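Local coordinates for Alpha/beta hydrolase (PDB 4R1D), which is a calcium-binding alpha/beta hydrolase, the type VI secretion effector Tle4, probably acting as a lipase, seen in complex with its immunity protein Tli4, at residues Gln526-Arg531 / Asp541-Trp546; Thr373-Leu378 / Thr450-Pro455; Ala101-Leu106 / Leu387-Lys392. All coordinates share one frame; numbering follows the deposited sequence.

How the interactions relate
Three local contacts illustrate how loops of a large alpha/beta hydrolase are joined to other parts of the fold by a few side chains each, in interaction 2 partly apolar. Interaction 1 ties the loop after the last strand of the parallel sheet to the start of the helix that follows it. Interactions 2 and 3 both use the long loop before helix 400-421, pairing it with residues 450-455 and with helix 99-105, and their segments alternate along the chain. Their centres are about 26 Å apart, with nearest atoms about 8 Å apart. Interaction 1 is remote from both, about 44 and 43 Å between centres, and lies across the chain's centre from interaction 3. All three lie away from the calcium site; interaction 3 borders the other chain.

Interaction 1: residues Gln526-Arg531 / Asp541-Trp546; sequences QANTKR and DARAQW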
loop_
_atom_site.group_PDB
_atom_site.type_symbol
_atom_site.label_atom_id
_atom_site.label_comp_id
_atom_site.label_asym_id
_atom_site.label_seq_id
_atom_site.Cartn_x
_atom_site.Cartn_y
_atom_site.Cartn_z
ATOM N N GLN A 526 36.795 0.380 -5.698
ATOM C CA GLN A 526 37.020 -0.128 -7.045
ATOM C C GLN A 526 35.903 -1.033 -7.562
ATOM O O GLN A 526 35.790 -1.260 -8.772
ATOM C CB GLN A 526 38.401 -0.802 -7.150
ATOM C CG GLN A 526 38.561 -2.075 -6.342
ATOM C CD GLN A 526 39.957 -2.667 -6.483
ATOM O OE1 GLN A 526 40.824 -2.084 -7.135
ATOM N NE2 GLN A 526 40.181 -3.818 -5.867
ATOM N N ALA A 527 35.074 -1.547 -6.656
ATOM C CA ALA A 527 33.918 -2.358 -7.051
ATOM C C ALA A 527 32.642 -1.529 -7.082
ATOM O O ALA A 527 31.534 -2.071 -7.157
ATOM C CB ALA A 527 33.756 -3.542 -6.113
ATOM N N ASN A 528 32.809 -0.211 -7.037
ATOM C CA ASN A 528 31.686 0.717 -6.919
ATOM C C ASN A 528 31.757 1.796 -8.004
ATOM O O ASN A 528 31.387 2.943 -7.768
ATOM C CB ASN A 528 31.740 1.353 -5.527
ATOM C CG ASN A 528 30.481 2.132 -5.159
ATOM O OD1 ASN A 528 29.419 1.974 -5.756
ATOM N ND2 ASN A 528 30.605 2.961 -4.137
ATOM N N THR A 529 32.238 1.428 -9.191
ATOM C CA THR A 529 32.428 2.399 -10.271
ATOM C C THR A 529 31.251 2.529 -11.231
ATOM O O THR A 529 31.196 3.483 -12.002
ATOM C CB THR A 529 33.687 2.096 -11.112
ATOM O OG1 THR A 529 33.486 0.882 -11.850
ATOM C CG2 THR A 529 34.898 1.963 -10.211
ATOM N N LYS A 530 30.319 1.578 -11.206
ATOM C CA LYS A 530 29.130 1.680 -12.044
ATOM C C LYS A 530 28.214 2.791 -11.549
ATOM O O LYS A 530 28.223 3.129 -10.370
ATOM C CB LYS A 530 28.356 0.360 -12.050
ATOM C CG LYS A 530 29.129 -0.818 -12.618
ATOM C CD LYS A 530 29.508 -0.593 -14.076
ATOM C CE LYS A 530 30.098 -1.857 -14.694
ATOM N NZ LYS A 530 31.284 -2.339 -13.932
ATOM N N ARG A 531 27.406 3.346 -12.444
ATOM C CA ARG A 531 26.395 4.333 -12.051
ATOM C C ARG A 531 25.546 3.735 -10.928
ATOM O O ARG A 531 25.241 2.538 -10.954
ATOM C CB ARG A 531 25.492 4.660 -13.247
ATOM C CG ARG A 531 24.402 5.707 -12.976
ATOM C CD ARG A 531 23.385 5.737 -14.121
ATOM N NE ARG A 531 22.495 6.890 -14.030
ATOM C CZ ARG A 531 21.307 6.976 -14.625
ATOM N NH1 ARG A 531 20.853 5.970 -15.365
ATOM N NH2 ARG A 531 20.571 8.072 -14.481
ATOM N N ASP A 541 20.956 -5.148 -8.445
ATOM C CA ASP A 541 22.310 -4.651 -8.699
ATOM C C ASP A 541 23.288 -5.460 -7.860
ATOM O O ASP A 541 23.027 -5.722 -6.683
ATOM C CB ASP A 541 22.412 -3.163 -8.338
ATOM C CG ASP A 541 23.791 -2.572 -8.645
ATOM O OD1 ASP A 541 24.731 -2.796 -7.857
ATOM O OD2 ASP A 541 23.917 -1.865 -9.661
ATOM N N ALA A 542 24.406 -5.860 -8.465
ATOM C CA ALA A 542 25.392 -6.700 -7.789
ATOM C C ALA A 542 25.857 -6.149 -6.442
ATOM O O ALA A 542 26.159 -6.908 -5.528
ATOM C CB ALA A 542 26.602 -6.938 -8.706
ATOM N N ARG A 543 25.950 -4.829 -6.322
ATOM C CA ARG A 543 26.428 -4.234 -5.072
ATOM C C ARG A 543 25.430 -4.403 -3.928
ATOM O O ARG A 543 25.825 -4.608 -2.773
ATOM C CB ARG A 543 26.745 -2.755 -5.271
ATOM C CG ARG A 543 27.944 -2.525 -6.174
ATOM C CD ARG A 543 27.971 -1.077 -6.625
ATOM N NE ARG A 543 26.884 -0.808 -7.561
ATOM C CZ ARG A 543 26.797 0.298 -8.291
ATOM N NH1 ARG A 543 27.716 1.249 -8.160
ATOM N NH2 ARG A 543 25.798 0.452 -9.146
ATOM N N ALA A 544 24.140 -4.284 -4.247
ATOM C CA ALA A 544 23.104 -4.440 -3.225
ATOM C C ALA A 544 23.096 -5.877 -2.746
ATOM O O ALA A 544 22.951 -6.139 -1.550
ATOM C CB ALA A 544 21.726 -4.052 -3.772
ATOM N N GLN A 545 23.235 -6.804 -3.693
ATOM C CA GLN A 545 23.285 -8.238 -3.401
ATOM C C GLN A 545 24.498 -8.576 -2.540
ATOM O O GLN A 545 24.393 -9.323 -1.562
ATOM C CB GLN A 545 23.307 -9.040 -4.712
ATOM C CG GLN A 545 22.041 -8.799 -5.563
ATOM C CD GLN A 545 22.107 -9.393 -6.956
ATOM O OE1 GLN A 545 23.160 -9.839 -7.406
ATOM N NE2 GLN A 545 20.968 -9.393 -7.652
ATOM N N TRP A 546 25.646 -8.026 -2.918
ATOM C CA TRP A 546 26.885 -8.229 -2.158
ATOM C C TRP A 546 26.687 -7.739 -0.737
ATOM O O TRP A 546 26.986 -8.437 0.217
ATOM C CB TRP A 546 28.048 -7.453 -2.795
ATOM C CG TRP A 546 29.388 -7.845 -2.221
ATOM C CD1 TRP A 546 30.249 -8.778 -2.732
ATOM C CD2 TRP A 546 30.007 -7.345 -1.020
ATOM N NE1 TRP A 546 31.364 -8.879 -1.934
ATOM C CE2 TRP A 546 31.235 -8.016 -0.875
ATOM C CE3 TRP A 546 29.640 -6.389 -0.061
ATOM C CZ2 TRP A 546 32.097 -7.772 0.196
ATOM C CZ3 TRP A 546 30.493 -6.150 1.000
ATOM C CH2 TRP A 546 31.716 -6.832 1.114
#
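Arg-543, in the first turn of helix 542-556, binds the loop 526-531. Asp-541 caps the helix through the backbone N of Arg-543, and its carboxylate also pairs with the guanidinium that reaches on to the loop. The loop follows strand 515-519, the edge strand of the parallel sheet of this alpha/beta hydrolase. CG of Arg-543 lies beside its backbone N (chi1 -68°), and a bend at chi3 turns the guanidinium back toward Asp-541. Outward, Arg-543 NH1 is shared between Asn-528 OD1 at 3.0 Å and Lys-530 O at 2.9 Å, both tilted from the guanidinium plane. Arg-543 NH2 donates to Arg-531 O at 2.8 Å, an acceptor almost exactly in that plane. The CB of Lys-530 covers one face, 3.9 Å from Arg-543 NH2. The Asn-528 amide stands steeply to the guanidinium, its plane 74° away. It is held in turn by the strand and loop, with ND2 bonded to Arg-518 O and Lys-524 O, and OD1 also accepting from Gly-520 N. On the helix side lies a side-on salt bridge, Arg-543 NE to Asp-541 OD1 and Arg-543 NH2 to Asp-541 OD2. Asp-541 OD1 takes a further bond from the Arg-543 backbone N, 2.8 Å away, on the face of the carboxylate opposite to NE.

Interaction 2: residues Thr373-Leu378 / Thr450-Pro455; sequences TTWYGL and TPLETP
Trp-375 meets Leu-452 and Glu-453 in a mixed contact, apolar over the indole face and hydrogen-bonded at its edge. It joins a type I beta turn, Thr-374 to Gly-377, in the loop before helix 400-421 to the short, weakly bonded helix about 450-453, which follows strand 443-446 of the smaller mixed sheet. The turn is closed by a backbone bond from Gly-377 N to Thr-374 O. With CG of Trp-375 between its backbone N and carbonyl carbon (chi1 72°), the indole extends from the turn toward the helix. Leu-452 sends a single methyl over it: CD2 lies 3.6 Å from Trp-375 CD2, offset toward the rim of the ring system. This is a CH-pi contact, with Leu-452 CD2 3.9 Å from the centroid of the five-membered ring of Trp-375. On the opposite face sits the CB of the next residue, Tyr-376, so the indole is sandwiched between aliphatic carbons. Further around, the ring of Trp-445 meets it edge-to-face and Pro-449 touches it.

The polar part is a single bond. Trp-375 NE1 donates to Glu-453 OE2 at 2.8 Å, nearly straight at 164°. The acceptor lies in the indole plane, yet the donor stands above the carboxylate plane; the ring and carboxylate planes are 68° apart. Glu-453 OE2 also forms a salt bridge with Arg-357. The indole N-H and the arginine thus share one carboxylate oxygen, an arrangement that would favour the charged form of Glu-453 and restrict rotation of the tryptophan ring.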
loop_
_atom_site.group_PDB
_atom_site.type_symbol
_atom_site.label_atom_id
_atom_site.label_comp_id
_atom_site.label_asym_id
_atom_site.label_seq_id
_atom_site.Cartn_x
_atom_site.Cartn_y
_atom_site.Cartn_z
ATOM N N THR A 373 -1.968 25.216 3.830
ATOM C CA THR A 373 -2.972 25.169 2.774
ATOM C C THR A 373 -2.772 26.207 1.673
ATOM O O THR A 373 -3.605 26.315 0.772
ATOM C CB THR A 373 -4.410 25.300 3.331
ATOM O OG1 THR A 373 -4.558 26.554 4.008
ATOM C CG2 THR A 373 -4.713 24.160 4.296
ATOM N N THR A 374 -1.688 26.978 1.758
ATOM C CA THR A 374 -1.366 27.942 0.709
ATOM C C THR A 374 -0.865 27.217 -0.534
ATOM O O THR A 374 -0.656 26.001 -0.514
ATOM C CB THR A 374 -0.299 28.974 1.159
ATOM O OG1 THR A 374 0.978 28.335 1.244
ATOM C CG2 THR A 374 -0.656 29.567 2.507
ATOM N N TRP A 375 -0.651 27.966 -1.612
ATOM C CA TRP A 375 -0.262 27.367 -2.887
ATOM C C TRP A 375 0.951 26.428 -2.832
ATOM O O TRP A 375 1.068 25.539 -3.671
ATOM C CB TRP A 375 -0.023 28.446 -3.948
ATOM C CG TRP A 375 1.227 29.232 -3.742
ATOM C CD1 TRP A 375 1.373 30.348 -2.968
ATOM C CD2 TRP A 375 2.515 28.967 -4.311
ATOM N NE1 TRP A 375 2.677 30.793 -3.018
ATOM C CE2 TRP A 375 3.395 29.966 -3.842
ATOM C CE3 TRP A 375 3.014 27.979 -5.170
ATOM C CZ2 TRP A 375 4.740 30.008 -4.205
ATOM C CZ3 TRP A 375 4.347 28.032 -5.540
ATOM C CH2 TRP A 375 5.198 29.032 -5.052
ATOM N N TYR A 376 1.864 26.627 -1.880
ATOM C CA TYR A 376 3.069 25.806 -1.855
ATOM C C TYR A 376 2.974 24.662 -0.851
ATOM O O TYR A 376 3.934 23.930 -0.656
ATOM C CB TYR A 376 4.360 26.636 -1.639
ATOM C CG TYR A 376 4.480 27.321 -0.288
ATOM C CD1 TYR A 376 5.068 26.678 0.790
ATOM C CD2 TYR A 376 4.001 28.615 -0.101
ATOM C CE1 TYR A 376 5.184 27.307 2.034
ATOM C CE2 TYR A 376 4.101 29.244 1.126
ATOM C CZ TYR A 376 4.693 28.593 2.187
ATOM O OH TYR A 376 4.796 29.220 3.407
ATOM N N GLY A 377 1.808 24.509 -0.232
ATOM C CA GLY A 377 1.601 23.452 0.745
ATOM C C GLY A 377 1.489 22.095 0.084
ATOM O O GLY A 377 1.337 22.007 -1.128
ATOM N N LEU A 378 1.571 21.034 0.882
ATOM C CA LEU A 378 1.509 19.673 0.346
ATOM C C LEU A 378 0.144 19.394 -0.279
ATOM O O LEU A 378 0.047 18.783 -1.347
ATOM C CB LEU A 378 1.758 18.679 1.464
ATOM C CG LEU A 378 1.875 17.226 1.005
ATOM C CD1 LEU A 378 3.111 17.054 0.130
ATOM C CD2 LEU A 378 1.949 16.321 2.234
ATOM N N THR A 450 3.846 36.254 -6.919
ATOM C CA THR A 450 3.061 37.452 -6.621
ATOM C C THR A 450 1.566 37.303 -6.924
ATOM O O THR A 450 0.731 37.529 -6.051
ATOM C CB THR A 450 3.617 38.701 -7.334
ATOM O OG1 THR A 450 4.998 38.889 -6.978
ATOM C CG2 THR A 450 2.815 39.927 -6.937
ATOM N N PRO A 451 1.220 36.925 -8.160
ATOM C CA PRO A 451 -0.206 36.836 -8.499
ATOM C C PRO A 451 -0.934 35.749 -7.709
ATOM O O PRO A 451 -2.155 35.791 -7.576
ATOM C CB PRO A 451 -0.189 36.484 -9.993
ATOM C CG PRO A 451 1.154 36.932 -10.478
ATOM C CD PRO A 451 2.082 36.692 -9.330
ATOM N N LEU A 452 -0.192 34.774 -7.196
ATOM C CA LEU A 452 -0.816 33.697 -6.443
ATOM C C LEU A 452 -1.119 34.145 -5.019
ATOM O O LEU A 452 -1.983 33.589 -4.356
ATOM C CB LEU A 452 0.090 32.466 -6.402
ATOM C CG LEU A 452 0.228 31.571 -7.635
ATOM C CD1 LEU A 452 0.751 32.332 -8.844
ATOM C CD2 LEU A 452 1.168 30.420 -7.304
ATOM N N GLU A 453 -0.401 35.162 -4.562
ATOM C CA GLU A 453 -0.412 35.527 -3.150
ATOM C C GLU A 453 -1.089 36.859 -2.822
ATOM O O GLU A 453 -1.040 37.315 -1.679
ATOM C CB GLU A 453 1.015 35.520 -2.612
ATOM C CG GLU A 453 1.676 34.161 -2.752
ATOM C CD GLU A 453 2.986 34.062 -2.001
ATOM O OE1 GLU A 453 3.728 35.068 -1.966
ATOM O OE2 GLU A 453 3.261 32.979 -1.438
ATOM N N THR A 454 -1.718 37.490 -3.804
ATOM C CA THR A 454 -2.509 38.674 -3.493
ATOM C C THR A 454 -3.782 38.222 -2.783
ATOM O O THR A 454 -4.270 37.120 -3.032
ATOM C CB THR A 454 -2.874 39.467 -4.752
ATOM O OG1 THR A 454 -3.628 38.629 -5.632
ATOM C CG2 THR A 454 -1.622 39.936 -5.458
ATOM N N PRO A 455 -4.308 39.057 -1.873
ATOM C CA PRO A 455 -5.537 38.728 -1.146
ATOM C C PRO A 455 -6.616 38.187 -2.078
ATOM O O PRO A 455 -6.795 38.700 -3.180
ATOM C CB PRO A 455 -5.974 40.079 -0.557
ATOM C CG PRO A 455 -4.893 41.081 -0.946
ATOM C CD PRO A 455 -3.702 40.297 -1.370
#

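Interaction 3: residues Ala101-Leu106 / Leu387-Lys392; sequences ARQELL and LDMSDK
Gln-103, on the last turns of helix 99-105, reaches the backbone of Met-389 in an Asx turn of the loop before helix 400-421. Its CG lies opposite the backbone N (chi1 180°) and the chain continues extended, which carries the amide from the helix surface to the loop. There Gln-103 OE1 accepts from Met-389 N at 3.0 Å, a nearly straight bond of 167° that uses a lone pair in the carbonyl plane. The other end of the amide turns to different partners: NE2 donates to Ala-315 O and to Tyr-386 O, so both ends of the group are held and its flip is defined.

Met-389 also touches the glutamine with its side chain. Its CB is 3.6 Å from Gln-103 OE1, and the bend at chi3 brings the methyl CE to 4.0 Å from Gln-103 CD. The same methionine packs against Ala-315 of helix 310-317 and against Leu-188 of the other chain. Nearby, Glu-104 OE2 is hydrogen-bonded to Ser-183 OG of that chain, placing the contact beside the interface of the complex.

Asp-388 closes the turn on the loop side. Asp-388 OD1 accepts from Ser-390 N at 3.0 Å and from Ser-390 OG at 2.7 Å, both from the same face of the carboxylate. The bond from a backbone N-H to the side-chain oxygen of the Asp two residues earlier defines an Asx turn.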
loop_
_atom_site.group_PDB
_atom_site.type_symbol
_atom_site.label_atom_id
_atom_site.label_comp_id
_atom_site.label_asym_id
_atom_site.label_seq_id
_atom_site.Cartn_x
_atom_site.Cartn_y
_atom_site.Cartn_z
ATOM N N ALA A 101 -13.197 4.970 -7.148
ATOM C CA ALA A 101 -12.979 3.555 -6.839
ATOM C C ALA A 101 -11.594 3.343 -6.220
ATOM O O ALA A 101 -11.450 2.610 -5.231
ATOM C CB ALA A 101 -13.144 2.702 -8.087
ATOM N N ARG A 102 -10.577 3.992 -6.785
ATOM C CA ARG A 102 -9.212 3.807 -6.279
ATOM C C ARG A 102 -9.097 4.245 -4.842
ATOM O O ARG A 102 -8.430 3.595 -4.047
ATOM C CB ARG A 102 -8.184 4.582 -7.109
ATOM C CG ARG A 102 -7.994 4.033 -8.507
ATOM C CD ARG A 102 -7.111 4.968 -9.328
ATOM N NE ARG A 102 -6.866 4.426 -10.655
ATOM C CZ ARG A 102 -6.176 5.055 -11.596
ATOM N NH1 ARG A 102 -5.659 6.247 -11.343
ATOM N NH2 ARG A 102 -5.995 4.491 -12.781
ATOM N N GLN A 103 -9.737 5.364 -4.519
ATOM C CA GLN A 103 -9.703 5.887 -3.167
ATOM C C GLN A 103 -10.409 4.954 -2.190
ATOM O O GLN A 103 -9.987 4.791 -1.050
ATOM C CB GLN A 103 -10.349 7.269 -3.124
ATOM C CG GLN A 103 -10.356 7.873 -1.747
ATOM C CD GLN A 103 -10.758 9.328 -1.766
ATOM O OE1 GLN A 103 -11.932 9.649 -1.920
ATOM N NE2 GLN A 103 -9.778 10.221 -1.618
ATOM N N GLU A 104 -11.486 4.327 -2.646
ATOM C CA GLU A 104 -12.197 3.363 -1.815
ATOM C C GLU A 104 -11.438 2.062 -1.642
ATOM O O GLU A 104 -11.450 1.471 -0.564
ATOM C CB GLU A 104 -13.555 3.041 -2.426
ATOM C CG GLU A 104 -14.464 4.216 -2.490
ATOM C CD GLU A 104 -15.660 3.998 -3.420
ATOM O OE1 GLU A 104 -15.690 3.019 -4.223
ATOM O OE2 GLU A 104 -16.576 4.839 -3.348
ATOM N N LEU A 105 -10.811 1.588 -2.708
ATOM C CA LEU A 105 -10.208 0.262 -2.659
ATOM C C LEU A 105 -8.795 0.251 -2.064
ATOM O O LEU A 105 -8.356 -0.765 -1.538
ATOM C CB LEU A 105 -10.193 -0.353 -4.050
ATOM C CG LEU A 105 -11.597 -0.560 -4.636
ATOM C CD1 LEU A 105 -11.526 -0.915 -6.105
ATOM C CD2 LEU A 105 -12.348 -1.644 -3.843
ATOM N N LEU A 106 -8.084 1.367 -2.155
ATOM C CA LEU A 106 -6.741 1.442 -1.565
ATOM C C LEU A 106 -6.833 2.173 -0.231
ATOM O O LEU A 106 -6.235 3.234 -0.025
ATOM C CB LEU A 106 -5.742 2.096 -2.531
ATOM C CG LEU A 106 -5.489 1.296 -3.823
ATOM C CD1 LEU A 106 -4.630 2.075 -4.818
ATOM C CD2 LEU A 106 -4.867 -0.084 -3.532
ATOM N N LEU A 387 -9.339 14.932 -0.904
ATOM C CA LEU A 387 -9.141 14.221 0.368
ATOM C C LEU A 387 -10.235 13.180 0.644
ATOM O O LEU A 387 -9.957 12.072 1.127
ATOM C CB LEU A 387 -9.059 15.213 1.529
ATOM C CG LEU A 387 -7.876 16.179 1.450
ATOM C CD1 LEU A 387 -8.023 17.299 2.491
ATOM C CD2 LEU A 387 -6.567 15.419 1.648
ATOM N N ASP A 388 -11.476 13.550 0.354
ATOM C CA ASP A 388 -12.611 12.647 0.516
ATOM C C ASP A 388 -13.607 12.963 -0.590
ATOM O O ASP A 388 -14.306 13.974 -0.550
ATOM C CB ASP A 388 -13.263 12.823 1.889
ATOM C CG ASP A 388 -14.371 11.802 2.156
ATOM O OD1 ASP A 388 -14.848 11.151 1.204
ATOM O OD2 ASP A 388 -14.760 11.654 3.331
ATOM N N MET A 389 -13.665 12.101 -1.595
ATOM C CA MET A 389 -14.509 12.367 -2.745
ATOM C C MET A 389 -15.898 11.740 -2.609
ATOM O O MET A 389 -16.686 11.769 -3.547
ATOM C CB MET A 389 -13.812 11.889 -4.018
ATOM C CG MET A 389 -12.427 12.519 -4.215
ATOM S SD MET A 389 -11.681 12.169 -5.820
ATOM C CE MET A 389 -11.092 10.492 -5.568
ATOM N N SER A 390 -16.207 11.211 -1.431
ATOM C CA SER A 390 -17.392 10.363 -1.274
ATOM C C SER A 390 -18.710 11.133 -1.249
ATOM O O SER A 390 -19.774 10.576 -1.521
ATOM C CB SER A 390 -17.271 9.474 -0.030
ATOM O OG SER A 390 -17.414 10.227 1.165
ATOM N N ASP A 391 -18.635 12.416 -0.929
ATOM C CA ASP A 391 -19.833 13.212 -0.757
ATOM C C ASP A 391 -19.395 14.623 -0.417
ATOM O O ASP A 391 -18.240 14.845 -0.040
ATOM C CB ASP A 391 -20.677 12.635 0.386
ATOM C CG ASP A 391 -22.060 13.238 0.457
ATOM O OD1 ASP A 391 -22.444 13.990 -0.465
ATOM O OD2 ASP A 391 -22.773 12.945 1.443
ATOM N N LYS A 392 -20.307 15.577 -0.557
ATOM C CA LYS A 392 -20.028 16.942 -0.144
ATOM C C LYS A 392 -19.733 16.934 1.349
ATOM O O LYS A 392 -20.366 16.200 2.102
ATOM C CB LYS A 392 -21.218 17.854 -0.433
ATOM C CG LYS A 392 -21.959 17.531 -1.712
ATOM C CD LYS A 392 -23.322 16.915 -1.413
ATOM C CE LYS A 392 -24.200 17.855 -0.585
ATOM N NZ LYS A 392 -23.839 17.890 0.866
#